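Local coordinates for CELL division control protein 6 (Pyrobaculum aerophilum, PDB 1FNN) that binds ADP and magnesium as an AAA+ ATPase of the Cdc6/Cdc18 family and is probably involved in regulating the initiation of DNA replication, at residues I201-A206 with G213-D218; Q221-I226 with D245-S250. One frame throughout, in Å; residues are numbered along the deposited sequence.

Contact 1 of 2, residues I201-A206 with G213-D218; sequences ILLDRA and GSYSED. With ADP (adenosine-5'-diphosphate), chain D.
Ala206 on helix 195-209 faces Tyr215 in the loop that leads into helix 217-227, their CA atoms 7.5 Å apart, while Leu203 lies one turn earlier opposite Glu217 at the start of that second helix. Here two successive helices of the AAA+ lid domain are joined by a short loop, which packs back on the first helix; that helix also serves the nucleotide. The contact is apolar and rests on a CH-pi interaction: the methyl CB of Ala206 sits over the centre of the Tyr215 ring, 3.5 Å from the centroid and 11° off the ring normal. Tyr215 carries CG between its backbone N and carbonyl carbon; this chi1 of 58° swings the ring toward helix 195-209, and the perpendicular chi2 presents its face to the methyl. Leu203 adds CD1, which meets Tyr215 CE1 obliquely at 4.2 Å. With an alanine in place of Tyr215, the Ala206 methyl and the end of Leu203 would probably lose their aromatic cover, opening a gap between helix and loop. Just beyond, Ser216 is the N-cap of helix 217-227, its OG accepting from the backbone N of Ile219. On another side of helix 195-209, Ile201 and Arg205 point into the ADP pocket. Ile201 lays its side chain against the adenine, with CD1 3.6 Å from ADP C6. Arg205, its chain bent at chi2 (-71°), brings the guanidinium edge to the junction of base and ribose; its NH1 is held by the carbonyl of Val9, which helps fix the group's rotation. One nitrogen serves both parts of the nucleotide: Arg205 NH2 donates to ADP N3 at 2.9 Å and to ADP O2', in the guanidinium plane, also at 2.9 Å.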
loop_
_atom_site.group_PDB
_atom_site.type_symbol
_atom_site.label_atom_id
_atom_site.label_comp_id
_atom_site.label_asym_id
_atom_site.label_seq_id
_atom_site.Cartn_x
_atom_site.Cartn_y
_atom_site.Cartn_z
ATOM N N ILE A 201 10.257 3.904 -3.564
ATOM C CA ILE A 201 9.011 4.542 -3.963
ATOM C C ILE A 201 8.935 5.966 -3.432
ATOM O O ILE A 201 8.610 6.931 -4.151
ATOM C CB ILE A 201 7.827 3.729 -3.481
ATOM C CG1 ILE A 201 7.880 2.369 -4.209
ATOM C CG2 ILE A 201 6.485 4.451 -3.693
ATOM C CD1 ILE A 201 6.829 1.380 -3.706
ATOM N N LEU A 202 9.155 6.117 -2.109
ATOM C CA LEU A 202 9.105 7.451 -1.526
ATOM C C LEU A 202 10.159 8.390 -2.074
ATOM O O LEU A 202 9.879 9.588 -2.242
ATOM C CB LEU A 202 9.253 7.404 0.006
ATOM C CG LEU A 202 8.174 6.670 0.787
ATOM C CD1 LEU A 202 8.426 6.771 2.303
ATOM C CD2 LEU A 202 6.813 7.297 0.533
ATOM N N LEU A 203 11.360 7.924 -2.407
ATOM C CA LEU A 203 12.355 8.854 -2.922
ATOM C C LEU A 203 11.867 9.425 -4.273
ATOM O O LEU A 203 12.108 10.595 -4.617
ATOM C CB LEU A 203 13.677 8.089 -3.062
ATOM C CG LEU A 203 14.851 8.928 -3.549
ATOM C CD1 LEU A 203 15.067 10.148 -2.656
ATOM C CD2 LEU A 203 16.125 8.100 -3.666
ATOM N N ASP A 204 11.290 8.547 -5.102
ATOM C CA ASP A 204 10.697 9.009 -6.372
ATOM C C ASP A 204 9.669 10.087 -6.120
ATOM O O ASP A 204 9.654 11.145 -6.805
ATOM C CB ASP A 204 10.114 7.797 -7.129
ATOM C CG ASP A 204 11.094 7.078 -8.004
ATOM O OD1 ASP A 204 10.741 6.073 -8.659
ATOM O OD2 ASP A 204 12.277 7.480 -8.086
ATOM N N ARG A 205 8.678 9.861 -5.227
ATOM C CA ARG A 205 7.695 10.860 -4.907
ATOM C C ARG A 205 8.318 12.151 -4.387
ATOM O O ARG A 205 7.854 13.278 -4.733
ATOM C CB ARG A 205 6.626 10.387 -3.892
ATOM C CG ARG A 205 5.908 9.093 -4.347
ATOM C CD ARG A 205 4.966 9.435 -5.550
ATOM N NE ARG A 205 4.493 8.139 -6.095
ATOM C CZ ARG A 205 3.208 7.857 -6.202
ATOM N NH1 ARG A 205 2.268 8.712 -5.833
ATOM N NH2 ARG A 205 2.876 6.672 -6.699
ATOM N N ALA A 206 9.317 12.027 -3.496
ATOM C CA ALA A 206 9.939 13.241 -2.964
ATOM C C ALA A 206 10.605 14.030 -4.097
ATOM O O ALA A 206 10.532 15.261 -4.169
ATOM C CB ALA A 206 10.991 12.936 -1.877
ATOM N N GLY A 213 16.179 19.677 -1.229
ATOM C CA GLY A 213 16.691 19.918 0.089
ATOM C C GLY A 213 15.703 19.959 1.228
ATOM O O GLY A 213 16.131 20.152 2.378
ATOM N N SER A 214 14.410 19.726 1.012
ATOM C CA SER A 214 13.439 19.800 2.076
ATOM C C SER A 214 13.267 18.464 2.814
ATOM O O SER A 214 12.397 18.373 3.677
ATOM C CB SER A 214 12.108 20.334 1.518
ATOM O OG SER A 214 11.560 19.404 0.587
ATOM N N TYR A 215 13.904 17.405 2.354
ATOM C CA TYR A 215 13.689 16.084 2.915
ATOM C C TYR A 215 15.046 15.425 2.921
ATOM O O TYR A 215 15.865 15.671 2.032
ATOM C CB TYR A 215 12.619 15.227 2.177
ATOM C CG TYR A 215 13.075 15.112 0.734
ATOM C CD1 TYR A 215 13.888 14.067 0.345
ATOM C CD2 TYR A 215 12.674 16.086 -0.190
ATOM C CE1 TYR A 215 14.313 13.967 -0.957
ATOM C CE2 TYR A 215 13.106 15.976 -1.508
ATOM C CZ TYR A 215 13.911 14.930 -1.870
ATOM O OH TYR A 215 14.342 14.809 -3.166
ATOM N N SER A 216 15.333 14.563 3.903
ATOM C CA SER A 216 16.637 13.880 3.830
ATOM C C SER A 216 16.400 12.403 3.621
ATOM O O SER A 216 15.289 11.918 3.805
ATOM C CB SER A 216 17.406 14.065 5.158
ATOM O OG SER A 216 16.547 13.521 6.179
ATOM N N GLU A 217 17.440 11.678 3.279
ATOM C CA GLU A 217 17.326 10.231 3.113
ATOM C C GLU A 217 16.876 9.594 4.446
ATOM O O GLU A 217 16.049 8.690 4.478
ATOM C CB GLU A 217 18.717 9.727 2.771
ATOM C CG GLU A 217 18.875 8.216 2.741
ATOM C CD GLU A 217 20.230 7.827 2.176
ATOM O OE1 GLU A 217 21.193 7.688 2.954
ATOM O OE2 GLU A 217 20.319 7.664 0.944
ATOM N N ASP A 218 17.394 10.125 5.562
ATOM C CA ASP A 218 17.026 9.573 6.875
ATOM C C ASP A 218 15.532 9.716 7.125
ATOM O O ASP A 218 14.957 8.811 7.730
ATOM C CB ASP A 218 17.746 10.249 8.048
ATOM C CG ASP A 218 19.193 9.802 8.171
ATOM O OD1 ASP A 218 19.597 8.840 7.488
ATOM O OD2 ASP A 218 19.933 10.428 8.964
HETATM P PB ADP D . -3.376 -1.391 -4.647
HETATM O O1B ADP D . -4.463 -1.497 -5.708
HETATM O O2B ADP D . -2.491 -2.503 -4.619
HETATM O O3B ADP D . -4.171 -1.291 -3.427
HETATM P PA ADP D . -2.141 1.014 -5.521
HETATM O O1A ADP D . -1.962 0.634 -6.934
HETATM O O2A ADP D . -3.240 1.973 -5.357
HETATM O O3A ADP D . -2.352 -0.233 -4.652
HETATM O "O5'" ADP D . -0.808 1.758 -4.926
HETATM C "C5'" ADP D . -0.997 2.465 -3.712
HETATM C "C4'" ADP D . -0.225 3.792 -3.863
HETATM O "O4'" ADP D . 1.140 3.486 -4.037
HETATM C "C3'" ADP D . -0.615 4.618 -5.082
HETATM O "O3'" ADP D . -0.421 5.986 -4.765
HETATM C "C2'" ADP D . 0.344 4.068 -6.083
HETATM O "O2'" ADP D . 0.576 4.968 -7.167
HETATM C "C1'" ADP D . 1.620 3.960 -5.238
HETATM N N9 ADP D . 2.401 2.913 -5.772
HETATM C C8 ADP D . 2.213 1.575 -5.545
HETATM N N7 ADP D . 3.197 0.815 -5.924
HETATM C C5 ADP D . 4.102 1.728 -6.441
HETATM C C6 ADP D . 5.361 1.560 -7.038
HETATM N N6 ADP D . 5.886 0.356 -7.209
HETATM N N1 ADP D . 6.004 2.646 -7.473
HETATM C C2 ADP D . 5.437 3.828 -7.327
HETATM N N3 ADP D . 4.259 4.133 -6.786
HETATM C C4 ADP D . 3.632 3.004 -6.356
#

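Contact 2 of 2, residues Q221-I226 with D245-S250; sequences QMIADI and DILYRS
Ile223 of helix 217-227 reaches across to Ile246 and Leu247 of helix 240-256, and its two branches divide the work. CG2, anti to the backbone N, lies against CG2 of Ile246 at 3.9 Å. CG1 leaves beside the backbone N (chi1 -60°) and continues in an extended line, carrying CD1 past Ile246 to the backbone of the next residue. There Ile223 CD1 presses on Leu247 CA at 3.6 Å and also touches the side chain, 3.9 Å from Leu247 CB. Ile246 has the same branch arrangement, with its own CG2 turned to the partner helix, and the two isoleucines slide past each other in opposite directions. Leu247 CD1 lies beside the Ile223 methyl CD1 at 4.1 Å. All three residues are buried, and the interface is apolar, branch against branch and methyl against backbone. Two polar side chains of helix 240-256 bond back along their own helix. Ser250 OG donates to Ile246 O at 2.7 Å, tilted 33° from the carbonyl plane, while Ser250 N reaches the same oxygen from the opposite face, so two donors grip it; Ser250 OG also makes a weak hydrogen bond to Ser270 OG. One turn apart, Asp245 and Arg249 form a salt bridge, Arg249 NE lying 2.7 Å from Asp245 OD1 and approaching from above the carboxylate plane. Farther round helix 217-227, Asp225 makes a salt bridge to Arg351 and a hydrogen bond to Tyr308 of the winged-helix region. The arrangement is an aliphatic helix-helix interface in the core of the helical lid domain of an AAA+ ATPase.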
loop_
_atom_site.group_PDB
_atom_site.type_symbol
_atom_site.label_atom_id
_atom_site.label_comp_id
_atom_site.label_asym_id
_atom_site.label_seq_id
_atom_site.Cartn_x
_atom_site.Cartn_y
_atom_site.Cartn_z
ATOM N N GLN A 221 13.754 7.126 5.164
ATOM C CA GLN A 221 14.024 5.818 5.782
ATOM C C GLN A 221 13.172 5.570 7.037
ATOM O O GLN A 221 12.641 4.462 7.200
ATOM C CB GLN A 221 15.494 5.632 6.123
ATOM C CG GLN A 221 16.467 5.370 4.993
ATOM C CD GLN A 221 17.906 5.615 5.410
ATOM O OE1 GLN A 221 18.194 6.275 6.421
ATOM N NE2 GLN A 221 18.857 5.092 4.647
ATOM N N MET A 222 12.924 6.622 7.789
ATOM C CA MET A 222 12.044 6.564 8.985
ATOM C C MET A 222 10.639 6.143 8.662
ATOM O O MET A 222 9.986 5.262 9.281
ATOM C CB MET A 222 12.141 7.929 9.650
ATOM C CG MET A 222 11.255 8.167 10.870
ATOM S SD MET A 222 11.357 9.868 11.469
ATOM C CE MET A 222 10.104 9.873 12.739
ATOM N N ILE A 223 10.090 6.782 7.580
ATOM C CA ILE A 223 8.750 6.430 7.144
ATOM C C ILE A 223 8.723 5.011 6.587
ATOM O O ILE A 223 7.805 4.261 6.850
ATOM C CB ILE A 223 8.257 7.398 6.002
ATOM C CG1 ILE A 223 8.250 8.812 6.539
ATOM C CG2 ILE A 223 6.902 6.894 5.514
ATOM C CD1 ILE A 223 7.848 9.929 5.557
ATOM N N ALA A 224 9.767 4.615 5.839
ATOM C CA ALA A 224 9.846 3.260 5.301
ATOM C C ALA A 224 9.999 2.184 6.405
ATOM O O ALA A 224 9.414 1.112 6.324
ATOM C CB ALA A 224 11.107 3.197 4.427
ATOM N N ASP A 225 10.641 2.563 7.492
ATOM C CA ASP A 225 10.803 1.697 8.669
ATOM C C ASP A 225 9.486 1.529 9.381
ATOM O O ASP A 225 9.232 0.450 9.917
ATOM C CB ASP A 225 11.877 2.205 9.652
ATOM C CG ASP A 225 13.242 1.869 9.075
ATOM O OD1 ASP A 225 13.240 0.987 8.193
ATOM O OD2 ASP A 225 14.261 2.449 9.473
ATOM N N ILE A 226 8.593 2.516 9.313
ATOM C CA ILE A 226 7.284 2.391 9.928
ATOM C C ILE A 226 6.381 1.508 9.083
ATOM O O ILE A 226 5.358 1.045 9.592
ATOM C CB ILE A 226 6.593 3.775 10.021
ATOM C CG1 ILE A 226 7.364 4.788 10.863
ATOM C CG2 ILE A 226 5.188 3.677 10.572
ATOM C CD1 ILE A 226 6.752 6.183 10.702
ATOM N N ASP A 245 1.084 8.567 1.951
ATOM C CA ASP A 245 0.197 9.414 2.728
ATOM C C ASP A 245 0.975 10.013 3.917
ATOM O O ASP A 245 0.903 11.214 4.159
ATOM C CB ASP A 245 -0.965 8.532 3.178
ATOM C CG ASP A 245 -2.096 9.119 3.967
ATOM O OD1 ASP A 245 -2.263 10.332 4.083
ATOM O OD2 ASP A 245 -2.928 8.394 4.546
ATOM N N ILE A 246 1.843 9.197 4.561
ATOM C CA ILE A 246 2.615 9.751 5.678
ATOM C C ILE A 246 3.617 10.770 5.199
ATOM O O ILE A 246 3.810 11.789 5.881
ATOM C CB ILE A 246 3.307 8.600 6.492
ATOM C CG1 ILE A 246 2.210 7.850 7.274
ATOM C CG2 ILE A 246 4.384 9.221 7.379
ATOM C CD1 ILE A 246 2.729 6.468 7.777
ATOM N N LEU A 247 4.335 10.523 4.096
ATOM C CA LEU A 247 5.273 11.494 3.563
ATOM C C LEU A 247 4.604 12.850 3.277
ATOM O O LEU A 247 5.065 13.930 3.696
ATOM C CB LEU A 247 5.948 10.981 2.283
ATOM C CG LEU A 247 6.881 11.907 1.515
ATOM C CD1 LEU A 247 8.007 12.475 2.408
ATOM C CD2 LEU A 247 7.566 11.206 0.341
ATOM N N TYR A 248 3.446 12.766 2.626
ATOM C CA TYR A 248 2.750 14.013 2.231
ATOM C C TYR A 248 2.236 14.774 3.447
ATOM O O TYR A 248 2.392 15.992 3.605
ATOM C CB TYR A 248 1.570 13.620 1.326
ATOM C CG TYR A 248 0.732 14.786 0.831
ATOM C CD1 TYR A 248 1.337 15.850 0.174
ATOM C CD2 TYR A 248 -0.641 14.810 1.021
ATOM C CE1 TYR A 248 0.598 16.928 -0.290
ATOM C CE2 TYR A 248 -1.393 15.887 0.559
ATOM C CZ TYR A 248 -0.761 16.930 -0.090
ATOM O OH TYR A 248 -1.518 18.003 -0.548
ATOM N N ARG A 249 1.580 14.092 4.391
ATOM C CA ARG A 249 1.182 14.682 5.657
ATOM C C ARG A 249 2.356 15.277 6.446
ATOM O O ARG A 249 2.185 16.375 7.000
ATOM C CB ARG A 249 0.517 13.660 6.611
ATOM C CG ARG A 249 -0.939 13.418 6.229
ATOM C CD ARG A 249 -1.445 12.119 6.799
ATOM N NE ARG A 249 -2.762 11.652 6.427
ATOM C CZ ARG A 249 -3.905 12.065 6.926
ATOM N NH1 ARG A 249 -5.026 11.541 6.484
ATOM N NH2 ARG A 249 -3.936 13.002 7.871
ATOM N N SER A 250 3.540 14.714 6.330
ATOM C CA SER A 250 4.696 15.199 7.072
ATOM C C SER A 250 5.213 16.452 6.382
ATOM O O SER A 250 5.721 17.345 7.053
ATOM C CB SER A 250 5.817 14.157 7.175
ATOM O OG SER A 250 5.307 12.977 7.846
#

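How the contacts relate
Both contacts lie in the lid domain, their centres 10 Å apart, and share helix 217-227: contact 1 packs the loop leading into it, contact 2 its middle and later turns. Contact 1 is partly buried and pairs an aromatic face with a methyl, whereas contact 2 is fully buried and apolar throughout, with aliphatic branches meeting each other and the backbone. Leu202 joins them, its CD1 3.6 Å from Ile223 CG2 and its carbonyl O 3.8 Å from Leu247 CD2, so helices 195-209, 217-227 and 240-256 meet in one core. Only contact 1 touches ADP directly; the Leu247 side chain of contact 2 is, between nearest atoms, about 11 Å from the nucleotide, yet about 4 Å from the side chain of Arg205.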